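Local structure of Acarbose/maltose binding protein GacH (Streptomyces glaucescens, 3K01) at residues V30-S36 and P85-R89; T110-D114 and Y313-K317; L151-V157 and E172-T177; A144-E150 and N278-V284; A374-I379 and A403-L408. The protein binds acarbose and an acarbose homolog, and probably maltose-type sugars, as the solute receptor of an ABC transporter. One frame throughout, in Å; residues are numbered along the deposited sequence. Where two conformers were deposited one is given.

Contact 1: V30-S36 and P85-R89; sequences VTFWDTS and PDVMR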
# COMPACT_ATOMS: atom_id res chain seq x y z
N VAL A 30 -22.58 17.56 -0.64
CA VAL A 30 -21.40 16.74 -0.99
C VAL A 30 -21.62 15.36 -0.39
O VAL A 30 -21.57 15.20 0.83
CB VAL A 30 -20.07 17.34 -0.47
CG1 VAL A 30 -18.91 16.37 -0.76
CG2 VAL A 30 -19.78 18.70 -1.12
N THR A 31 -21.88 14.39 -1.27
CA THR A 31 -21.98 12.99 -0.85
C THR A 31 -20.60 12.37 -0.92
O THR A 31 -19.95 12.42 -1.97
CB THR A 31 -22.98 12.23 -1.71
OG1 THR A 31 -24.28 12.82 -1.53
CG2 THR A 31 -23.03 10.75 -1.32
N PHE A 32 -20.15 11.85 0.22
CA PHE A 32 -18.81 11.28 0.35
C PHE A 32 -18.91 9.79 0.65
O PHE A 32 -19.52 9.42 1.66
CB PHE A 32 -18.05 12.00 1.48
CG PHE A 32 -16.73 11.35 1.89
CD1 PHE A 32 -15.82 10.86 0.95
CD2 PHE A 32 -16.38 11.27 3.24
CE1 PHE A 32 -14.61 10.27 1.33
CE2 PHE A 32 -15.19 10.70 3.63
CZ PHE A 32 -14.29 10.21 2.69
N TRP A 33 -18.33 8.96 -0.21
CA TRP A 33 -18.24 7.52 0.07
C TRP A 33 -16.87 7.18 0.63
O TRP A 33 -15.84 7.31 -0.05
CB TRP A 33 -18.48 6.70 -1.19
CG TRP A 33 -19.92 6.64 -1.63
CD1 TRP A 33 -20.99 7.34 -1.11
CD2 TRP A 33 -20.44 5.86 -2.71
NE1 TRP A 33 -22.14 7.02 -1.80
CE2 TRP A 33 -21.83 6.13 -2.79
CE3 TRP A 33 -19.87 4.96 -3.62
CZ2 TRP A 33 -22.65 5.51 -3.73
CZ3 TRP A 33 -20.70 4.36 -4.57
CH2 TRP A 33 -22.07 4.65 -4.63
N ASP A 34 -16.89 6.79 1.91
CA ASP A 34 -15.70 6.39 2.66
C ASP A 34 -15.62 4.88 2.73
O ASP A 34 -16.65 4.20 2.82
CB ASP A 34 -15.81 6.99 4.06
CG ASP A 34 -14.65 6.61 4.96
OD1 ASP A 34 -13.53 6.35 4.46
OD2 ASP A 34 -14.88 6.58 6.19
N THR A 35 -14.41 4.34 2.66
CA THR A 35 -14.20 2.88 2.73
C THR A 35 -13.50 2.46 4.03
O THR A 35 -13.08 1.30 4.16
CB THR A 35 -13.28 2.42 1.62
OG1 THR A 35 -12.06 3.14 1.76
CG2 THR A 35 -13.89 2.68 0.24
N SER A 36 -13.32 3.38 4.98
CA SER A 36 -12.62 3.05 6.21
C SER A 36 -13.37 1.94 6.98
O SER A 36 -14.57 1.70 6.79
CB SER A 36 -12.38 4.30 7.05
OG SER A 36 -13.58 4.73 7.67
N PRO A 85 -21.44 9.12 -5.81
CA PRO A 85 -21.08 10.13 -4.82
C PRO A 85 -20.41 11.31 -5.51
O PRO A 85 -19.96 11.18 -6.65
CB PRO A 85 -20.07 9.39 -3.92
CG PRO A 85 -19.41 8.42 -4.88
CD PRO A 85 -20.54 7.95 -5.76
N ASP A 86 -20.35 12.45 -4.83
CA ASP A 86 -19.53 13.55 -5.31
C ASP A 86 -18.04 13.27 -5.10
O ASP A 86 -17.21 13.62 -5.94
CB ASP A 86 -19.94 14.85 -4.64
CG ASP A 86 -21.38 15.17 -4.90
OD1 ASP A 86 -21.69 15.48 -6.07
OD2 ASP A 86 -22.19 15.04 -3.96
N VAL A 87 -17.72 12.71 -3.92
CA VAL A 87 -16.35 12.45 -3.55
C VAL A 87 -16.22 10.97 -3.18
O VAL A 87 -17.02 10.44 -2.41
CB VAL A 87 -15.93 13.34 -2.38
CG1 VAL A 87 -14.52 12.96 -1.88
CG2 VAL A 87 -15.96 14.83 -2.80
N MET A 88 -15.20 10.34 -3.73
CA MET A 88 -14.98 8.89 -3.54
C MET A 88 -13.61 8.69 -2.93
O MET A 88 -12.60 9.16 -3.48
CB MET A 88 -15.04 8.23 -4.94
CG MET A 88 -14.79 6.73 -5.00
SD MET A 88 -16.07 5.86 -4.07
CE MET A 88 -15.33 4.22 -3.93
N ARG A 89 -13.56 7.95 -1.82
CA ARG A 89 -12.25 7.51 -1.29
C ARG A 89 -11.69 6.45 -2.25
O ARG A 89 -12.36 5.45 -2.54
CB ARG A 89 -12.37 6.97 0.12
CG ARG A 89 -11.05 6.99 0.83
CD ARG A 89 -11.05 6.12 2.04
NE ARG A 89 -9.93 6.36 2.95
CZ ARG A 89 -9.53 5.47 3.86
NH1 ARG A 89 -10.14 4.29 3.94
NH2 ARG A 89 -8.55 5.77 4.68
O HOH W 1 -24.72 14.08 -3.87

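Contact 2: T110-D114 and Y313-K317; sequences TPALD and YAFVK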
# COMPACT_ATOMS: atom_id res chain seq x y z
N THR A 110 -7.68 23.65 -10.51
CA THR A 110 -8.84 23.80 -9.64
C THR A 110 -8.40 24.06 -8.23
O THR A 110 -7.26 23.75 -7.87
CB THR A 110 -9.77 22.57 -9.58
OG1 THR A 110 -9.19 21.57 -8.73
CG2 THR A 110 -10.06 22.02 -10.97
N PRO A 111 -9.28 24.64 -7.42
CA PRO A 111 -8.97 24.94 -6.03
C PRO A 111 -8.76 23.68 -5.20
O PRO A 111 -8.39 23.76 -4.03
CB PRO A 111 -10.22 25.69 -5.55
CG PRO A 111 -10.77 26.31 -6.78
CD PRO A 111 -10.48 25.35 -7.89
N ALA A 112 -8.99 22.47 -5.72
CA ALA A 112 -8.77 21.24 -4.93
C ALA A 112 -7.32 21.01 -4.52
O ALA A 112 -7.03 20.36 -3.56
CB ALA A 112 -9.28 20.01 -5.69
N LEU A 113 -6.40 21.51 -5.31
CA LEU A 113 -5.00 21.20 -5.20
C LEU A 113 -4.24 22.22 -4.38
O LEU A 113 -3.12 22.10 -4.20
CB LEU A 113 -4.37 21.01 -6.62
CG LEU A 113 -5.00 19.96 -7.53
CD1 LEU A 113 -4.15 19.79 -8.74
CD2 LEU A 113 -5.14 18.61 -6.79
N ASP A 114 -4.90 23.15 -3.79
CA ASP A 114 -4.22 24.22 -3.03
C ASP A 114 -3.15 23.78 -1.99
O ASP A 114 -2.20 24.50 -1.80
CB ASP A 114 -5.23 25.16 -2.35
CG ASP A 114 -6.13 25.91 -3.34
OD1 ASP A 114 -5.66 26.21 -4.45
OD2 ASP A 114 -7.30 26.18 -2.98
N TYR A 313 -14.39 20.17 -4.65
CA TYR A 313 -12.98 20.55 -4.65
C TYR A 313 -12.58 20.99 -3.25
O TYR A 313 -11.52 20.60 -2.74
CB TYR A 313 -12.75 21.74 -5.58
CG TYR A 313 -13.02 21.51 -7.06
CD1 TYR A 313 -12.87 20.25 -7.65
CD2 TYR A 313 -13.42 22.57 -7.87
CE1 TYR A 313 -13.12 20.07 -9.01
CE2 TYR A 313 -13.67 22.40 -9.22
CZ TYR A 313 -13.53 21.15 -9.79
OH TYR A 313 -13.78 20.98 -11.13
N ALA A 314 -13.41 21.82 -2.61
CA ALA A 314 -13.11 22.31 -1.29
C ALA A 314 -13.13 21.18 -0.25
O ALA A 314 -12.31 21.15 0.68
CB ALA A 314 -14.09 23.42 -0.90
N PHE A 315 -14.04 20.23 -0.42
CA PHE A 315 -14.11 19.11 0.52
C PHE A 315 -12.85 18.23 0.46
O PHE A 315 -12.30 17.86 1.50
CB PHE A 315 -15.35 18.27 0.23
CG PHE A 315 -15.53 17.11 1.18
CD1 PHE A 315 -16.07 17.31 2.44
CD2 PHE A 315 -15.12 15.84 0.82
CE1 PHE A 315 -16.23 16.25 3.32
CE2 PHE A 315 -15.28 14.76 1.69
CZ PHE A 315 -15.84 14.97 2.95
N VAL A 316 -12.38 17.90 -0.74
CA VAL A 316 -11.17 17.07 -0.82
C VAL A 316 -9.95 17.84 -0.34
O VAL A 316 -9.08 17.25 0.28
CB VAL A 316 -10.95 16.40 -2.20
CG1 VAL A 316 -12.17 15.58 -2.59
CG2 VAL A 316 -10.56 17.39 -3.29
N LYS A 317 -9.90 19.15 -0.58
CA LYS A 317 -8.84 19.94 -0.01
C LYS A 317 -8.86 19.88 1.53
O LYS A 317 -7.81 19.67 2.16
CB LYS A 317 -8.91 21.40 -0.49
CG LYS A 317 -7.97 22.35 0.21
CD LYS A 317 -8.23 23.76 -0.30
CE LYS A 317 -7.33 24.73 0.41
NZ LYS A 317 -7.58 26.14 -0.04

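Contact 3: L151-V157 and E172-T177; sequences LLTKAGV and EITEKT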
# COMPACT_ATOMS: atom_id res chain seq x y z
N LEU A 151 14.31 -13.02 19.81
CA LEU A 151 14.99 -14.06 19.04
C LEU A 151 16.24 -13.53 18.37
O LEU A 151 17.28 -14.20 18.35
CB LEU A 151 14.05 -14.71 18.02
CG LEU A 151 12.92 -15.56 18.61
CD1 LEU A 151 11.98 -16.03 17.48
CD2 LEU A 151 13.46 -16.79 19.35
N LEU A 152 16.18 -12.32 17.83
CA LEU A 152 17.39 -11.77 17.22
C LEU A 152 18.47 -11.49 18.28
O LEU A 152 19.66 -11.73 18.04
CB LEU A 152 17.12 -10.51 16.40
CG LEU A 152 16.71 -10.74 14.92
CD1 LEU A 152 15.40 -11.52 14.77
CD2 LEU A 152 16.64 -9.42 14.17
N THR A 153 18.05 -11.03 19.45
CA THR A 153 19.00 -10.73 20.53
C THR A 153 19.62 -12.02 21.01
O THR A 153 20.86 -12.09 21.18
CB THR A 153 18.28 -10.01 21.67
OG1 THR A 153 17.81 -8.77 21.19
CG2 THR A 153 19.25 -9.72 22.83
N LYS A 154 18.81 -13.06 21.21
CA LYS A 154 19.35 -14.33 21.68
C LYS A 154 20.36 -14.86 20.67
O LYS A 154 21.42 -15.38 21.06
CB LYS A 154 18.22 -15.33 21.93
CG LYS A 154 18.71 -16.67 22.45
CD LYS A 154 17.61 -17.38 23.18
CE LYS A 154 18.17 -18.50 24.08
NZ LYS A 154 18.57 -18.01 25.42
N ALA A 155 20.09 -14.67 19.37
CA ALA A 155 20.97 -15.17 18.32
C ALA A 155 22.19 -14.27 18.12
O ALA A 155 23.15 -14.67 17.44
CB ALA A 155 20.19 -15.29 17.02
N GLY A 156 22.17 -13.05 18.66
CA GLY A 156 23.28 -12.11 18.53
C GLY A 156 23.35 -11.34 17.23
O GLY A 156 24.39 -10.79 16.87
N VAL A 157 22.24 -11.27 16.49
CA VAL A 157 22.31 -10.69 15.16
C VAL A 157 21.63 -9.33 15.09
O VAL A 157 20.72 -9.04 15.88
CB VAL A 157 21.68 -11.61 14.10
CG1 VAL A 157 22.35 -12.98 14.07
CG2 VAL A 157 20.19 -11.76 14.31
N GLU A 172 21.93 -18.08 11.85
CA GLU A 172 22.29 -17.87 13.25
C GLU A 172 21.07 -18.07 14.15
O GLU A 172 21.18 -18.65 15.24
CB GLU A 172 22.86 -16.46 13.45
CG GLU A 172 24.12 -16.14 12.62
CD GLU A 172 24.97 -15.05 13.26
OE1 GLU A 172 25.39 -15.23 14.42
OE2 GLU A 172 25.22 -14.03 12.59
N ILE A 173 19.93 -17.53 13.74
CA ILE A 173 18.70 -17.68 14.50
C ILE A 173 18.35 -19.16 14.62
O ILE A 173 18.02 -19.65 15.72
CB ILE A 173 17.58 -16.85 13.83
CG1 ILE A 173 17.84 -15.36 14.07
CG2 ILE A 173 16.23 -17.26 14.41
CD1 ILE A 173 17.10 -14.47 13.06
N THR A 174 18.40 -19.91 13.54
CA THR A 174 18.08 -21.33 13.61
C THR A 174 19.06 -22.07 14.54
O THR A 174 18.65 -22.88 15.37
CB THR A 174 18.00 -21.96 12.23
OG1 THR A 174 17.01 -21.25 11.48
CG2 THR A 174 17.59 -23.43 12.32
N GLU A 175 20.35 -21.79 14.43
CA GLU A 175 21.32 -22.51 15.25
C GLU A 175 21.06 -22.25 16.73
O GLU A 175 21.19 -23.16 17.56
CB GLU A 175 22.74 -22.10 14.87
CG GLU A 175 23.84 -22.89 15.57
CD GLU A 175 24.40 -22.20 16.80
OE1 GLU A 175 23.89 -21.17 17.23
OE2 GLU A 175 25.41 -22.73 17.36
N LYS A 176 20.79 -21.01 17.07
CA LYS A 176 20.69 -20.61 18.48
C LYS A 176 19.36 -20.92 19.13
O LYS A 176 19.30 -21.17 20.34
CB LYS A 176 20.95 -19.10 18.61
CG LYS A 176 21.13 -18.57 20.03
CD LYS A 176 22.60 -18.65 20.46
CE LYS A 176 22.76 -18.24 21.89
NZ LYS A 176 24.19 -18.41 22.19
N THR A 177 18.28 -20.84 18.35
CA THR A 177 16.92 -20.86 18.90
C THR A 177 16.03 -21.94 18.29
O THR A 177 14.96 -22.21 18.83
CB THR A 177 16.20 -19.51 18.69
OG1 THR A 177 15.79 -19.38 17.31
CG2 THR A 177 17.05 -18.30 19.10

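Contact 4: A144-E150 and N278-V284; sequences ALFYNKE and NLGVAPV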
# COMPACT_ATOMS: atom_id res chain seq x y z
N ALA A 144 6.86 -3.96 5.35
CA ALA A 144 8.03 -3.74 6.20
C ALA A 144 8.47 -5.07 6.78
O ALA A 144 7.69 -6.02 6.81
CB ALA A 144 7.68 -2.76 7.33
N LEU A 145 9.73 -5.13 7.22
CA LEU A 145 10.23 -6.34 7.88
C LEU A 145 9.91 -6.28 9.38
O LEU A 145 10.45 -5.44 10.10
CB LEU A 145 11.73 -6.41 7.67
CG LEU A 145 12.40 -7.68 8.21
CD1 LEU A 145 12.00 -8.92 7.45
CD2 LEU A 145 13.92 -7.48 8.20
N PHE A 146 9.02 -7.16 9.83
CA PHE A 146 8.73 -7.32 11.25
C PHE A 146 9.74 -8.31 11.84
O PHE A 146 10.09 -9.31 11.20
CB PHE A 146 7.35 -7.95 11.46
CG PHE A 146 6.18 -7.05 11.20
CD1 PHE A 146 5.10 -7.11 12.06
CD2 PHE A 146 6.07 -6.21 10.09
CE1 PHE A 146 3.95 -6.36 11.86
CE2 PHE A 146 4.93 -5.43 9.89
CZ PHE A 146 3.87 -5.51 10.79
N TYR A 147 10.21 -8.06 13.05
CA TYR A 147 11.15 -8.98 13.67
C TYR A 147 10.87 -9.13 15.17
O TYR A 147 10.40 -8.22 15.85
CB TYR A 147 12.62 -8.58 13.41
CG TYR A 147 13.04 -7.21 13.86
CD1 TYR A 147 12.83 -6.09 13.05
CD2 TYR A 147 13.68 -7.04 15.10
CE1 TYR A 147 13.23 -4.84 13.46
CE2 TYR A 147 14.08 -5.80 15.50
CZ TYR A 147 13.85 -4.71 14.68
OH TYR A 147 14.24 -3.44 15.07
N ASN A 148 11.18 -10.33 15.66
CA ASN A 148 11.10 -10.68 17.07
C ASN A 148 12.41 -10.27 17.71
O ASN A 148 13.47 -10.86 17.47
CB ASN A 148 10.87 -12.20 17.15
CG ASN A 148 10.66 -12.71 18.57
OD1 ASN A 148 9.80 -13.63 18.80
ND2 ASN A 148 11.44 -12.22 19.50
N LYS A 149 12.35 -9.23 18.55
CA LYS A 149 13.59 -8.68 19.12
C LYS A 149 14.32 -9.70 19.97
O LYS A 149 15.54 -9.80 19.89
CB LYS A 149 13.32 -7.41 19.91
CG LYS A 149 12.93 -6.23 19.04
CD LYS A 149 12.70 -4.97 19.86
CE LYS A 149 12.31 -3.80 18.96
NZ LYS A 149 12.57 -2.47 19.59
N GLU A 150 13.59 -10.47 20.77
CA GLU A 150 14.22 -11.42 21.67
C GLU A 150 14.92 -12.52 20.89
O GLU A 150 16.00 -12.96 21.28
CB GLU A 150 13.20 -12.00 22.64
CG GLU A 150 13.82 -12.91 23.69
CD GLU A 150 13.85 -14.37 23.31
OE1 GLU A 150 13.10 -14.85 22.42
OE2 GLU A 150 14.67 -15.09 23.94
N ASN A 278 8.69 -6.27 22.36
CA ASN A 278 9.40 -7.32 21.66
C ASN A 278 9.26 -7.25 20.14
O ASN A 278 9.88 -8.03 19.44
CB ASN A 278 8.96 -8.69 22.15
CG ASN A 278 9.95 -9.76 21.72
OD1 ASN A 278 11.15 -9.56 21.78
ND2 ASN A 278 9.43 -10.91 21.28
N LEU A 279 8.43 -6.35 19.64
CA LEU A 279 8.23 -6.21 18.20
C LEU A 279 9.08 -5.09 17.64
O LEU A 279 9.03 -3.97 18.12
CB LEU A 279 6.77 -5.93 17.88
CG LEU A 279 6.48 -5.71 16.38
CD1 LEU A 279 6.83 -6.95 15.54
CD2 LEU A 279 5.03 -5.32 16.20
N GLY A 280 9.86 -5.42 16.61
CA GLY A 280 10.54 -4.39 15.84
C GLY A 280 10.02 -4.39 14.43
O GLY A 280 9.55 -5.43 13.91
N VAL A 281 10.11 -3.23 13.79
CA VAL A 281 9.74 -3.08 12.38
C VAL A 281 10.83 -2.29 11.69
O VAL A 281 11.27 -1.25 12.20
CB VAL A 281 8.37 -2.39 12.22
CG1 VAL A 281 8.01 -2.25 10.76
CG2 VAL A 281 7.28 -3.19 12.93
N ALA A 282 11.27 -2.79 10.53
CA ALA A 282 12.33 -2.17 9.74
C ALA A 282 11.89 -2.13 8.27
O ALA A 282 10.93 -2.78 7.89
CB ALA A 282 13.61 -2.98 9.88
N PRO A 283 12.59 -1.37 7.42
CA PRO A 283 12.29 -1.47 6.00
C PRO A 283 12.51 -2.89 5.49
O PRO A 283 13.31 -3.65 6.05
CB PRO A 283 13.30 -0.50 5.37
CG PRO A 283 13.63 0.46 6.45
CD PRO A 283 13.65 -0.38 7.70
N VAL A 284 11.82 -3.24 4.41
CA VAL A 284 12.14 -4.51 3.77
C VAL A 284 13.63 -4.54 3.38
O VAL A 284 14.24 -3.52 3.05
CB VAL A 284 11.25 -4.81 2.55
CG1 VAL A 284 9.79 -4.88 2.95
CG2 VAL A 284 11.48 -3.80 1.42
O HOH W 2 13.84 -1.35 13.36

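Contact 5: A374-I379 and A403-L408; sequences ALFEPI and AYRKLL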
# COMPACT_ATOMS: atom_id res chain seq x y z
N ALA A 374 -4.47 -5.64 -12.60
CA ALA A 374 -4.43 -6.85 -13.42
C ALA A 374 -3.00 -7.41 -13.49
O ALA A 374 -2.81 -8.57 -13.85
CB ALA A 374 -4.95 -6.54 -14.83
N LEU A 375 -2.01 -6.61 -13.15
CA LEU A 375 -0.61 -7.07 -13.20
C LEU A 375 -0.28 -8.04 -12.06
O LEU A 375 0.76 -8.71 -12.13
CB LEU A 375 0.36 -5.88 -13.14
CG LEU A 375 0.18 -4.87 -14.27
CD1 LEU A 375 1.23 -3.78 -14.13
CD2 LEU A 375 0.25 -5.53 -15.65
N PHE A 376 -1.13 -8.14 -11.04
CA PHE A 376 -0.82 -8.99 -9.90
C PHE A 376 -1.06 -10.47 -10.16
O PHE A 376 -0.29 -11.31 -9.70
CB PHE A 376 -1.61 -8.52 -8.66
CG PHE A 376 -1.05 -7.28 -8.05
CD1 PHE A 376 0.14 -7.33 -7.32
CD2 PHE A 376 -1.71 -6.07 -8.20
CE1 PHE A 376 0.67 -6.18 -6.74
CE2 PHE A 376 -1.18 -4.90 -7.63
CZ PHE A 376 -0.00 -4.96 -6.90
N GLU A 377 -2.11 -10.82 -10.90
CA GLU A 377 -2.43 -12.22 -11.06
C GLU A 377 -1.32 -13.05 -11.73
O GLU A 377 -1.03 -14.14 -11.27
CB GLU A 377 -3.80 -12.41 -11.74
CG GLU A 377 -4.11 -13.86 -12.06
CD GLU A 377 -4.44 -14.69 -10.81
OE1 GLU A 377 -4.35 -14.22 -9.67
OE2 GLU A 377 -4.80 -15.86 -10.98
N PRO A 378 -0.68 -12.54 -12.80
CA PRO A 378 0.42 -13.32 -13.38
C PRO A 378 1.55 -13.56 -12.40
O PRO A 378 2.13 -14.65 -12.36
CB PRO A 378 0.86 -12.51 -14.59
CG PRO A 378 -0.40 -11.73 -14.97
CD PRO A 378 -0.98 -11.34 -13.61
N ILE A 379 1.87 -12.57 -11.57
CA ILE A 379 2.87 -12.77 -10.53
C ILE A 379 2.41 -13.84 -9.54
O ILE A 379 3.21 -14.69 -9.15
CB ILE A 379 3.14 -11.47 -9.78
CG1 ILE A 379 3.78 -10.45 -10.71
CG2 ILE A 379 4.01 -11.71 -8.52
CD1 ILE A 379 3.96 -9.06 -10.05
N ALA A 403 2.19 -12.57 -20.20
CA ALA A 403 0.86 -12.23 -19.72
C ALA A 403 0.71 -10.71 -19.74
O ALA A 403 -0.36 -10.19 -20.10
CB ALA A 403 0.63 -12.80 -18.32
N TYR A 404 1.76 -9.97 -19.36
CA TYR A 404 1.66 -8.50 -19.38
C TYR A 404 1.49 -7.97 -20.81
O TYR A 404 0.67 -7.07 -21.04
CB TYR A 404 2.86 -7.83 -18.74
CG TYR A 404 2.92 -7.90 -17.23
CD1 TYR A 404 2.07 -8.73 -16.50
CD2 TYR A 404 3.87 -7.17 -16.55
CE1 TYR A 404 2.18 -8.77 -15.09
CE2 TYR A 404 3.97 -7.22 -15.16
CZ TYR A 404 3.12 -8.00 -14.45
OH TYR A 404 3.22 -8.05 -13.08
N ARG A 405 2.24 -8.50 -21.78
CA ARG A 405 2.09 -8.05 -23.18
C ARG A 405 0.68 -8.34 -23.69
O ARG A 405 0.12 -7.57 -24.48
CB ARG A 405 3.17 -8.67 -24.08
CG ARG A 405 4.55 -8.15 -23.72
CD ARG A 405 5.70 -8.66 -24.60
NE ARG A 405 6.97 -8.19 -24.04
CZ ARG A 405 7.68 -8.85 -23.12
NH1 ARG A 405 7.27 -10.03 -22.69
NH2 ARG A 405 8.81 -8.34 -22.65
N LYS A 406 0.08 -9.43 -23.25
CA LYS A 406 -1.28 -9.75 -23.66
C LYS A 406 -2.31 -8.80 -23.03
O LYS A 406 -3.29 -8.41 -23.69
CB LYS A 406 -1.61 -11.20 -23.32
CG LYS A 406 -0.99 -12.20 -24.26
CD LYS A 406 -1.23 -13.63 -23.79
CE LYS A 406 -0.96 -14.64 -24.91
NZ LYS A 406 0.50 -14.83 -25.17
N LEU A 407 -2.08 -8.42 -21.77
CA LEU A 407 -2.94 -7.47 -21.04
C LEU A 407 -2.82 -6.03 -21.56
O LEU A 407 -3.80 -5.28 -21.57
CB LEU A 407 -2.54 -7.43 -19.56
CG LEU A 407 -2.99 -8.61 -18.72
CD1 LEU A 407 -2.23 -8.52 -17.41
CD2 LEU A 407 -4.52 -8.59 -18.52
N LEU A 408 -1.59 -5.67 -21.91
CA LEU A 408 -1.18 -4.33 -22.33
C LEU A 408 -0.84 -4.43 -23.82
O LEU A 408 0.33 -4.51 -24.24
CB LEU A 408 0.03 -3.84 -21.55
CG LEU A 408 -0.04 -3.90 -20.03
CD1 LEU A 408 1.32 -3.68 -19.47
CD2 LEU A 408 -0.98 -2.82 -19.48

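Contact 1: V30-S36 and P85-R89
Phe-32 pairs with Val-87 and Trp-33 with Met-88, between parallel strands 28-34 and 87-91. The backbone ladder alternates between the strands. Thr-31 O accepts from Val-87 N, Val-87 O accepts from Trp-33 N at 3.0 Å, and Trp-33 O accepts from Arg-89 N.

Apolar contacts lie on both faces. The pyrrolidine of Pro-85 covers one face of the Trp-33 indole, with Pro-85 CD 3.5 Å from the centroid of the Trp-33 six-membered ring in a CH-pi contact. Met-88 SD touches Trp-33 CB at 3.8 Å and lies obliquely beside the indole, a Met-aromatic contact. On the face of Phe-32, Val-87 CG1 meets Phe-32 CD1 at 3.8 Å.

Polar side chains close the ends. Asp-86 OD2 uses its anti lone pair to accept from Thr-31 N at 2.8 Å, almost straight at 179°. A water also joins it to Thr-31 OG1, while Asp-86 OD1 bonds Ser-306. At the other end Arg-89, anti at chi1 (-159°) and extended, sends NH1 in its guanidinium plane to Thr-35 OG1 at 3.1 Å. Its NE bonds Gln-138. Asp-34 OD1 makes a long ion pair with Arg-89 NE, out of the guanidinium plane, and closes an Asx turn with Ser-36 N; Asp-34 OD2 bonds Tyr-62. The Asp-34 charge would act on Arg-89 through space, while directed bonds to other residues fix the guanidinium.

Contact 2: T110-D114 and Y313-K317
The first torsions of Tyr-313 and Thr-110 turn the two side chains to each other. Tyr-313 has CG anti to its carbonyl carbon (chi1 -64°), which lays the ring against the 110-114 loop. Thr-110 has OG1 between its backbone N and carbonyl carbon (chi1 78°). That oxygen accepts from Ala-112 N at 3.1 Å, an ST turn, and its hydroxyl donates to Leu-107 O. The rest of the Thr-110 side chain sits over the Tyr-313 ring. Thr-110 CB is 3.9 Å from the ring centroid of Tyr-313 and 9° off the normal, a CH-pi contact. Thr-110 CG2 lies over the same ring, 3.8 Å from Tyr-313 CZ.

Ala-112 fills the next position. Its CB touches Tyr-313 CB at 3.9 Å and Val-316 CG2 at 3.8 Å. Val-316 continues inward to Val-87, Leu-300 and Val-302 of the sheet.

The outer edge is charged. The extended Lys-317 chain runs past Pro-111 O, and its NZ reaches Asp-114 OD2 at 3.0 Å in a salt bridge. The ammonium approaches on the anti side of the carboxylate, somewhat out of its plane. This is a loop lying on a surface helix, here helix 309-320, which covers the sheet in a lobe of the periplasmic-binding-protein fold.

Contact 3: L151-V157 and E172-T177
Glu-172 and Val-157 open a helix-helix contact. Helix 149-155 ends in a Schellman motif at Gly-156, and the axes of 151-155 and 172-177 cross at 82°, 8.9 Å apart at closest. The contact is made by carbon packing.

Glu-172 runs past Val-157 in the opposite direction. Its carboxylate lies by a methyl group, with Val-157 CG1 3.4 Å from Glu-172 CD. Ile-173 is the buried wedge. Its CG1, anti to the carbonyl carbon (chi1 -72°), meets Ala-155 CB at 3.8 Å. Its CD1 goes on to Leu-152 CD1, also at 3.8 Å. Ala-255 and Met-256 of strand 254-259 back this residue, joining both helices to the sheet. Lys-176 bends at chi2 (89°) and lays its aliphatic part over the end of the first helix. Its CE lies 3.3 Å from Lys-154 O. The ammonium ends of Lys-176 and Lys-154 stay 6.5 Å apart between their NZ atoms, and both residues are exposed.

Thr-177 presents CB and CG2 to Leu-151, with Thr-177 CG2 3.9 Å from Leu-151 CD2. Its hydroxyl also accepts from Ala-179 N. Thr-177 OG1 donates to Ile-173 O at 2.8 Å, from the face of the carbonyl plane opposite to that used by Thr-177 N.

Contact 4: A144-E150 and N278-V284
Strands 144-148 and 279-283 run antiparallel, their directions 152° apart, a strand pair leading into a helix in the core sheet of a solute-binding protein. Leu-145 with Ala-282 and Tyr-147 with Gly-280 are hydrogen-bonded pairs. Phe-146 with Val-281 is a non-hydrogen-bonded pair. Lys-149 N extends the ladder to Asn-278 O at 2.9 Å, just where the strand turns into helix 149-155.

On the face of Phe-146, Val-281 CG2 stands over the Phe-146 ring, 4.3 Å from its centroid. Leu-279 CD1 touches Phe-146 CD1 at 3.9 Å. Ile-264 and Val-267 of helix 264-268 pack on both Phe-146 and Leu-279. Packing is tight between Ala-144 CB and Val-281 CG1, at 3.5 Å.

On the other face, Tyr-147 has CG between its backbone N and carbonyl carbon (chi1 58°). This folds its ring over Gly-280, whose CA lies 3.6 Å from the Tyr-147 ring centroid. Gly-280 has no side chain, and the ring lies directly on its backbone. A water in the plane of this ring joins Tyr-147 OH to Val-281 O.

Asn-278 also reaches the first turn of the helix. Its OD1 accepts from Glu-150 N at 2.8 Å, in the plane of the amide and on a lone pair.

Contact 5: A374-I379 and A403-L408
Tyr-404 and Leu-375 form the tight part of this contact. The Tyr-404 ring reaches from helix 393-407 to the 3-10 turn that leads into helix 376-387, joining two consecutive helices near the C-terminus. Its hydroxyl donates to Leu-375 O at 2.7 Å, tilted 28° from the carbonyl plane. Leu-375 CD2 sits over the middle of one face, 3.7 Å from the Tyr-404 ring centroid. Pro-378 CG lies at the ring edge, in plane, 3.9 Å from Tyr-404 CE1. Ile-379 CD1 closes on the hydroxyl, 3.3 Å from Tyr-404 OH. Leu-203 and Val-211 also touch this tyrosine.

The partly exposed side is looser. Pro-378 CG still meets Ala-403 CB at 3.7 Å, but Leu-407 CD1 is 4.2 Å from Ala-374 CB. Leu-407 is nearer to a backbone oxygen, with CD1 3.6 Å from Ala-374 O.

The polar end of a buried tyrosine is thus satisfied by a backbone carbonyl. One directed bond fixes the reach of the ring, and the apolar groups around it hold its orientation.

How the contacts relate
Contacts 1 and 2 lie on one side of the chain's centre, contacts 3 and 4 on the other. Contacts 1 and 2 have centres 15 Å apart and touch through Val-87 with Val-316 and Phe-32 with Phe-315. Helix 309-320 joins the loop of contact 2 to the strands of contact 1. Contacts 3 and 4 share helix 149-155, with centres 14 Å apart. Contacts 1 and 4 reach the same mixed sheet, their centres about 35 Å apart. Contact 1 closes first along the chain. Contact 2 encloses contact 4, which encloses contact 3. Contact 5 comes last, about 13 Å from contact 4 between nearest atoms. This is consistent with a two-lobed receptor whose chain passes between the lobes more than once.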